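Local coordinates for protein endo-1,3-beta-glucanase, family GH16 (Zobellia galactanivorans, PDB 4BPZ) that probably hydrolyses internal beta-1,3-glucosidic bonds of algal laminarin and, in this engineered form, holds a mixed-linkage glucan trisaccharide in its GH16 catalytic domain, at residues Gly40-His43 / His49-Asn52; Gln33-Asn38 / Tyr73-Ser78; Val188-Trp193 / Lys199-Asp204. The protein carries 1 engineered substitution. All blocks are in the same frame, centred on the assembly; numbering follows the deposited sequence.

How the contacts relate
Contacts 1 and 2 form one neighbourhood of the GH16 domain, a beta-sandwich of the jelly-roll type. Their centres lie about 5 Å apart, and both draw on the loop between strands 30-32 and 48-50; along the chain, contact 1 falls between the two segments of contact 2. Ser78 joins them, through hydrogen bonds to Gly40 and His49. The loop they share carries His43, part of the glycan pocket. Contact 3 comes later in the sequence, on the opposite side of the chain's centre, its own centre about 28 Å from that of contact 1 and 33 Å from that of contact 2. It is strand pairing in the sandwich body, whereas contacts 1 and 2 involve a loop beside the substrate cleft.

Contact 1. Residues Gly40-His43 / His49-Asn52; sequences GSWH and HYTN. With BGC (beta-D-glucopyranose), chain C; BGC (beta-D-glucopyranose), chain B.
The Trp42 indole takes the edge of Tyr50 over one face, CD2 of Tyr50 lying 3.4 Å from CE2 of Trp42. This is a T-shaped stack, with the tyrosine ring and the five-membered indole ring turned 75° apart. Trp42 CG lies beside the backbone N, opposite the carbonyl carbon (chi1 -73°), which lays the indole face against Tyr50. At the indole edge, in plane, NE1 of Trp42 donates to water 1 at 2.9 Å; the same water accepts from Tyr50 N and is bonded to His49 ND1 at 2.8 Å, one molecule thus joining three nitrogens of the two segments. Trp42 suits this buried place by offering both a broad face and an N-H; a leucine here would probably leave the water without its indole donor and Tyr50 without a flat surface to meet. His49 brings CE1 to 3.4 Å from Gly40 O, while its NE2 is hydrogen-bonded to Ser78. At Gly40 a beta carbon would collide with the preceding carbonyl. Backbone bonds from His49 to Tyr82 and Ser84 tie strand 48-50 to strand 82-93, against which Trp42 packs at Arg86, while the neighbouring His43 lays one ring face on two glucose units.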
# COMPACT_ATOMS: atom_id res chain seq x y z
N GLY A 40 -0.71 -5.62 19.91
CA GLY A 40 -0.78 -6.93 19.38
C GLY A 40 -1.59 -7.05 18.11
O GLY A 40 -1.59 -8.15 17.54
N SER A 41 -2.20 -5.93 17.65
CA SER A 41 -3.01 -5.94 16.42
C SER A 41 -2.59 -4.83 15.46
O SER A 41 -1.94 -3.85 15.88
CB SER A 41 -4.49 -5.75 16.81
OG SER A 41 -4.93 -6.81 17.69
N TRP A 42 -3.06 -4.98 14.23
CA TRP A 42 -3.00 -3.88 13.24
C TRP A 42 -4.22 -3.01 13.44
O TRP A 42 -5.02 -3.23 14.36
CB TRP A 42 -2.80 -4.48 11.84
CG TRP A 42 -1.37 -4.98 11.75
CD1 TRP A 42 -0.85 -6.17 12.15
CD2 TRP A 42 -0.25 -4.15 11.35
NE1 TRP A 42 0.56 -6.13 12.06
CE2 TRP A 42 0.92 -4.91 11.59
CE3 TRP A 42 -0.15 -2.85 10.88
CZ2 TRP A 42 2.21 -4.37 11.34
CZ3 TRP A 42 1.16 -2.34 10.63
CH2 TRP A 42 2.30 -3.09 10.85
N HIS A 43 -4.32 -1.97 12.62
CA HIS A 43 -5.40 -1.01 12.68
C HIS A 43 -6.63 -1.51 11.97
O HIS A 43 -6.64 -2.60 11.39
CB HIS A 43 -4.92 0.31 12.14
CG HIS A 43 -3.69 0.81 12.86
ND1 HIS A 43 -3.72 1.15 14.19
CD2 HIS A 43 -2.41 1.00 12.39
CE1 HIS A 43 -2.47 1.59 14.53
NE2 HIS A 43 -1.69 1.53 13.42
N HIS A 49 -1.70 -11.09 11.15
CA HIS A 49 -0.32 -10.68 11.40
C HIS A 49 0.42 -10.57 10.10
O HIS A 49 0.14 -11.26 9.14
CB HIS A 49 0.42 -11.69 12.28
CG HIS A 49 0.25 -11.44 13.76
ND1 HIS A 49 0.48 -10.26 14.32
CD2 HIS A 49 -0.10 -12.31 14.78
CE1 HIS A 49 0.24 -10.36 15.64
NE2 HIS A 49 -0.09 -11.62 15.91
N TYR A 50 1.39 -9.67 10.11
CA TYR A 50 2.33 -9.53 8.99
C TYR A 50 3.66 -10.18 9.34
O TYR A 50 4.11 -10.07 10.46
CB TYR A 50 2.51 -8.05 8.64
CG TYR A 50 1.29 -7.44 7.97
CD1 TYR A 50 0.78 -7.97 6.79
CD2 TYR A 50 0.69 -6.29 8.48
CE1 TYR A 50 -0.30 -7.39 6.14
CE2 TYR A 50 -0.39 -5.70 7.85
CZ TYR A 50 -0.87 -6.25 6.66
OH TYR A 50 -1.93 -5.66 5.99
N THR A 51 4.25 -10.90 8.38
CA THR A 51 5.50 -11.66 8.65
C THR A 51 6.43 -11.39 7.51
O THR A 51 6.06 -10.93 6.42
CB THR A 51 5.28 -13.17 8.87
OG1 THR A 51 5.42 -13.89 7.63
CG2 THR A 51 4.01 -13.48 9.60
N ASN A 52 7.71 -11.77 7.74
CA ASN A 52 8.70 -11.67 6.66
C ASN A 52 9.06 -13.01 6.07
O ASN A 52 10.08 -13.16 5.41
CB ASN A 52 9.96 -10.89 7.07
CG ASN A 52 10.89 -11.66 7.95
OD1 ASN A 52 12.12 -11.24 8.11
ND2 ASN A 52 10.51 -12.71 8.48
C2 BGC C . -5.70 3.49 9.80
C3 BGC C . -5.09 4.39 10.83
C4 BGC C . -3.53 4.19 10.88
C5 BGC C . -2.94 4.39 9.46
C6 BGC C . -1.46 4.05 9.36
C1 BGC C . -4.97 3.72 8.45
O2 BGC C . -7.06 3.79 9.69
O3 BGC C . -5.63 3.99 12.09
O4 BGC C . -2.87 5.18 11.67
O5 BGC C . -3.60 3.43 8.59
O6 BGC C . -1.16 2.70 9.63
C2 BGC B . -1.62 5.72 13.64
C3 BGC B . -1.54 5.44 15.11
C4 BGC B . -2.86 5.81 15.81
C5 BGC B . -4.01 5.12 15.06
C6 BGC B . -5.33 5.43 15.72
C1 BGC B . -2.79 4.97 13.05
O2 BGC B . -0.40 5.34 13.01
O3 BGC B . -0.55 6.23 15.70
O4 BGC B . -2.81 5.34 17.14
O5 BGC B . -3.98 5.45 13.66
O6 BGC B . -6.33 4.65 15.05
O HOH W 1 2.01 -8.49 12.74

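Contact 2. Residues Gln33-Asn38 / Tyr73-Ser78; sequences QVIPPN and YTFEGS
Phe75 reaches the 33-38 loop because its CG stands anti to the backbone N (chi1 178°), which carries the ring out toward Pro36 and Ile35, while Ile35 sets CG1 beside its own backbone N (chi1 -63°), where CG1 meets CZ of Phe75 at 4.0 Å. Pro36 makes the closest approach, its CD coming obliquely to 3.5 Å from CD2 of Phe75, and Val34 adds CG2 at 4.2 Å from CE1 of the same ring. The carbonyl oxygen of Val34 sits above the centre of one ring face, about 4.1 Å from its plane. Proline suits the loop because its CD offers a rigid apolar corner without an N-H to satisfy. Phe75 itself opens a type I' turn that ends at Ser78, closed by Phe75 N to Ser78 O and Ser78 N to Phe75 O, both 3.0 Å. Glu76 and Gly77 both take the positive phi that such a turn requires, and at Gly77 a beta carbon would run into the preceding carbonyl. With no hydrogen bond between the segments, the contact depends on shape and burial of carbon, and its apolar contacts all converge on the Phe75 ring.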
# COMPACT_ATOMS: atom_id res chain seq x y z
N GLN A 33 7.38 -4.90 7.68
CA GLN A 33 6.78 -4.64 9.00
C GLN A 33 6.24 -5.91 9.51
O GLN A 33 5.46 -6.64 8.87
CB GLN A 33 5.68 -3.60 8.84
CG GLN A 33 6.24 -2.23 8.55
CD GLN A 33 5.13 -1.17 8.55
OE1 GLN A 33 4.45 -0.90 7.55
NE2 GLN A 33 4.92 -0.53 9.74
N VAL A 34 6.57 -6.21 10.77
CA VAL A 34 6.09 -7.39 11.48
C VAL A 34 5.55 -7.10 12.86
O VAL A 34 4.76 -7.86 13.41
CB VAL A 34 7.13 -8.56 11.57
CG1 VAL A 34 7.72 -8.85 10.19
CG2 VAL A 34 8.26 -8.25 12.56
N ILE A 35 5.98 -5.98 13.47
CA ILE A 35 5.56 -5.63 14.85
C ILE A 35 4.17 -4.98 14.75
O ILE A 35 4.03 -3.94 14.08
CB ILE A 35 6.52 -4.65 15.49
CG1 ILE A 35 7.93 -5.28 15.65
CG2 ILE A 35 5.99 -4.22 16.87
CD1 ILE A 35 8.99 -4.18 15.90
N PRO A 36 3.14 -5.51 15.44
CA PRO A 36 1.87 -4.90 15.33
C PRO A 36 1.91 -3.56 16.07
O PRO A 36 2.49 -3.43 17.18
CB PRO A 36 0.92 -5.85 16.07
CG PRO A 36 1.69 -7.11 16.29
CD PRO A 36 3.16 -6.79 16.14
N PRO A 37 1.24 -2.52 15.53
CA PRO A 37 1.35 -1.16 16.10
C PRO A 37 0.36 -0.95 17.23
O PRO A 37 0.54 0.06 17.92
CB PRO A 37 0.94 -0.23 14.95
CG PRO A 37 0.05 -1.14 14.04
CD PRO A 37 0.67 -2.51 14.16
N ASN A 38 -0.61 -1.81 17.44
CA ASN A 38 -1.75 -1.47 18.31
C ASN A 38 -1.97 -2.61 19.30
O ASN A 38 -2.89 -3.45 19.13
CB ASN A 38 -3.00 -1.12 17.34
CG ASN A 38 -4.32 -1.13 17.96
OD1 ASN A 38 -4.45 -0.59 19.00
ND2 ASN A 38 -5.40 -1.68 17.23
N TYR A 73 -1.10 -17.81 13.90
CA TYR A 73 0.24 -17.32 14.05
C TYR A 73 0.32 -16.43 15.20
O TYR A 73 -0.57 -15.60 15.44
CB TYR A 73 0.63 -16.53 12.76
CG TYR A 73 2.08 -16.04 12.70
CD1 TYR A 73 3.05 -16.87 12.20
CD2 TYR A 73 2.48 -14.83 13.19
CE1 TYR A 73 4.41 -16.53 12.17
CE2 TYR A 73 3.81 -14.45 13.20
CZ TYR A 73 4.76 -15.30 12.68
OH TYR A 73 6.09 -14.88 12.70
N THR A 74 1.38 -16.57 16.04
CA THR A 74 1.50 -15.77 17.32
C THR A 74 2.77 -14.92 17.18
O THR A 74 3.83 -15.45 16.87
CB THR A 74 1.56 -16.69 18.52
OG1 THR A 74 0.37 -17.49 18.49
CG2 THR A 74 1.72 -15.91 19.85
N PHE A 75 2.66 -13.64 17.52
CA PHE A 75 3.82 -12.74 17.61
C PHE A 75 3.68 -12.11 19.01
O PHE A 75 2.73 -11.38 19.32
CB PHE A 75 3.78 -11.67 16.54
CG PHE A 75 4.94 -10.72 16.67
CD1 PHE A 75 6.17 -11.07 16.05
CD2 PHE A 75 4.88 -9.54 17.35
CE1 PHE A 75 7.26 -10.23 16.13
CE2 PHE A 75 6.02 -8.67 17.48
CZ PHE A 75 7.20 -9.02 16.83
N GLU A 76 4.68 -12.35 19.84
CA GLU A 76 4.78 -11.69 21.16
C GLU A 76 3.48 -11.83 21.97
O GLU A 76 2.96 -10.83 22.50
CB GLU A 76 5.16 -10.22 21.11
CG GLU A 76 6.62 -9.95 20.78
CD GLU A 76 7.52 -10.77 21.70
OE1 GLU A 76 7.78 -10.31 22.84
OE2 GLU A 76 7.89 -11.90 21.28
N GLY A 77 2.92 -13.04 22.01
CA GLY A 77 1.72 -13.29 22.86
C GLY A 77 0.43 -13.01 22.14
O GLY A 77 -0.61 -13.27 22.73
N SER A 78 0.45 -12.46 20.91
CA SER A 78 -0.79 -12.08 20.20
C SER A 78 -1.03 -13.10 19.12
O SER A 78 -0.20 -13.20 18.23
CB SER A 78 -0.65 -10.71 19.66
OG SER A 78 -1.79 -10.45 18.77

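Contact 3. Residues Val188-Trp193 / Lys199-Asp204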
# COMPACT_ATOMS: atom_id res chain seq x y z
N VAL A 188 -2.23 -1.17 -14.57
CA VAL A 188 -1.23 -0.28 -13.99
C VAL A 188 -1.95 0.71 -13.09
O VAL A 188 -2.78 1.51 -13.53
CB VAL A 188 -0.42 0.44 -15.10
CG1 VAL A 188 0.57 1.38 -14.46
CG2 VAL A 188 0.29 -0.57 -15.95
N TYR A 189 -1.56 0.75 -11.83
CA TYR A 189 -2.07 1.66 -10.81
C TYR A 189 -1.03 2.73 -10.64
O TYR A 189 0.16 2.40 -10.43
CB TYR A 189 -2.23 0.87 -9.53
CG TYR A 189 -3.20 -0.32 -9.70
CD1 TYR A 189 -4.59 -0.13 -9.62
CD2 TYR A 189 -2.70 -1.57 -10.06
CE1 TYR A 189 -5.45 -1.19 -9.83
CE2 TYR A 189 -3.63 -2.63 -10.33
CZ TYR A 189 -4.96 -2.44 -10.21
OH TYR A 189 -5.89 -3.43 -10.42
N SER A 190 -1.37 4.00 -10.81
CA SER A 190 -0.33 5.04 -10.78
C SER A 190 -0.76 6.27 -10.03
O SER A 190 -1.93 6.60 -9.87
CB SER A 190 0.16 5.37 -12.20
OG SER A 190 -0.81 5.99 -12.95
N LEU A 191 0.28 7.01 -9.64
CA LEU A 191 0.17 8.31 -8.99
C LEU A 191 1.02 9.29 -9.73
O LEU A 191 2.20 8.96 -10.00
CB LEU A 191 0.66 8.19 -7.52
CG LEU A 191 0.92 9.50 -6.77
CD1 LEU A 191 -0.38 10.30 -6.55
CD2 LEU A 191 1.63 9.21 -5.46
N GLU A 192 0.54 10.50 -10.01
CA GLU A 192 1.40 11.61 -10.46
C GLU A 192 1.23 12.69 -9.38
O GLU A 192 0.15 13.22 -9.17
CB GLU A 192 0.89 12.13 -11.80
CG GLU A 192 1.09 11.12 -12.88
CD GLU A 192 0.40 11.40 -14.16
OE1 GLU A 192 -0.04 12.57 -14.39
OE2 GLU A 192 0.26 10.46 -14.97
N TRP A 193 2.34 13.04 -8.77
CA TRP A 193 2.37 13.90 -7.63
C TRP A 193 3.36 15.02 -7.86
O TRP A 193 4.54 14.78 -8.11
CB TRP A 193 2.81 13.06 -6.43
CG TRP A 193 3.08 13.75 -5.13
CD1 TRP A 193 2.58 14.97 -4.64
CD2 TRP A 193 3.90 13.22 -4.09
NE1 TRP A 193 3.09 15.21 -3.42
CE2 TRP A 193 3.90 14.18 -3.03
CE3 TRP A 193 4.69 12.03 -3.94
CZ2 TRP A 193 4.65 13.98 -1.88
CZ3 TRP A 193 5.42 11.86 -2.78
CH2 TRP A 193 5.42 12.85 -1.77
N LYS A 199 -2.62 13.07 -8.61
CA LYS A 199 -3.56 12.42 -9.51
C LYS A 199 -3.35 10.92 -9.41
O LYS A 199 -2.21 10.46 -9.54
CB LYS A 199 -3.30 12.82 -10.95
CG LYS A 199 -3.42 14.32 -11.22
CD LYS A 199 -3.02 14.64 -12.66
CE LYS A 199 -2.95 16.11 -12.97
NZ LYS A 199 -2.69 16.33 -14.39
N VAL A 200 -4.42 10.16 -9.17
CA VAL A 200 -4.35 8.68 -9.11
C VAL A 200 -5.11 8.15 -10.27
O VAL A 200 -6.26 8.54 -10.54
CB VAL A 200 -4.89 8.15 -7.78
CG1 VAL A 200 -4.93 6.64 -7.79
CG2 VAL A 200 -4.09 8.73 -6.64
N PHE A 201 -4.47 7.23 -11.01
CA PHE A 201 -5.05 6.64 -12.20
C PHE A 201 -5.13 5.13 -12.07
O PHE A 201 -4.31 4.46 -11.42
CB PHE A 201 -4.10 6.90 -13.40
CG PHE A 201 -4.04 8.35 -13.79
CD1 PHE A 201 -4.86 8.87 -14.78
CD2 PHE A 201 -3.03 9.15 -13.25
CE1 PHE A 201 -4.74 10.23 -15.15
CE2 PHE A 201 -2.90 10.49 -13.64
CZ PHE A 201 -3.78 11.00 -14.50
N LEU A 202 -6.11 4.56 -12.80
CA LEU A 202 -6.20 3.14 -13.12
C LEU A 202 -6.02 3.09 -14.62
O LEU A 202 -6.89 3.61 -15.35
CB LEU A 202 -7.55 2.57 -12.76
CG LEU A 202 -7.76 1.12 -13.31
CD1 LEU A 202 -6.74 0.18 -12.77
CD2 LEU A 202 -9.18 0.65 -12.94
N ASP A 203 -4.89 2.56 -15.10
CA ASP A 203 -4.55 2.64 -16.50
C ASP A 203 -4.63 4.16 -16.89
O ASP A 203 -3.92 4.96 -16.31
CB ASP A 203 -5.40 1.65 -17.32
CG ASP A 203 -5.10 0.22 -16.90
OD1 ASP A 203 -3.93 -0.12 -16.64
OD2 ASP A 203 -6.02 -0.57 -16.99
N ASP A 204 -5.48 4.53 -17.83
CA ASP A 204 -5.58 5.94 -18.21
C ASP A 204 -6.80 6.65 -17.65
O ASP A 204 -7.03 7.78 -18.07
CB ASP A 204 -5.56 6.02 -19.74
CG ASP A 204 -4.26 5.51 -20.30
OD1 ASP A 204 -3.14 5.73 -19.75
OD2 ASP A 204 -4.32 4.82 -21.33
O HOH W 2 -1.96 4.13 -14.57
O HOH W 3 -1.76 14.09 -15.92
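Glu192 and Phe201 bury the most surface here, and they meet diagonally across two antiparallel strands. OE2 of Glu192 lies 3.4 Å from CE2 of Phe201, the carboxylate and ring planes 37° apart. The same OE2 is hydrogen-bonded to His6, a residue of the purification tag, whose ring also stacks on Phe201, so a tag residue adds to the packing here. Lys199, directly opposite Glu192, runs out fully extended, and its NZ remains 4.6 Å from Glu192 OE1; water 3 bridges the opposite charges, at 2.9 Å from Lys199 NZ. A long, flexible lysine suits this partly exposed position, since its methylenes pass the Glu192 side chain and Leu206 of the adjacent strand 205-211 while the amine reaches water. Further along the same face, Ser190 OG lies between its backbone N and carbonyl carbon (chi1 68°), 3.4 Å from Phe201 CB. From there it donates to water 2, which in turn donates to Val188 O and Asp203 O. A small serine leaves room for Phe201 beside it.

Backbone bonds pair Ser190 with Phe201 and Glu192 with Lys199. Beyond them Asp203, at positive phi, uses OD1 to accept Val188 N at 2.9 Å in a nearly straight bond (177°). On the other face Tyr189 CE1 packs 3.5 Å from Leu202 CD1, and Leu191 meets Val200. Val200 and Leu202 also touch strand 155-163, consistent with the interior of the sandwich, while the hairpin 187-193/197-202 is flanked within its sheet by strands 96-103 and 205-211.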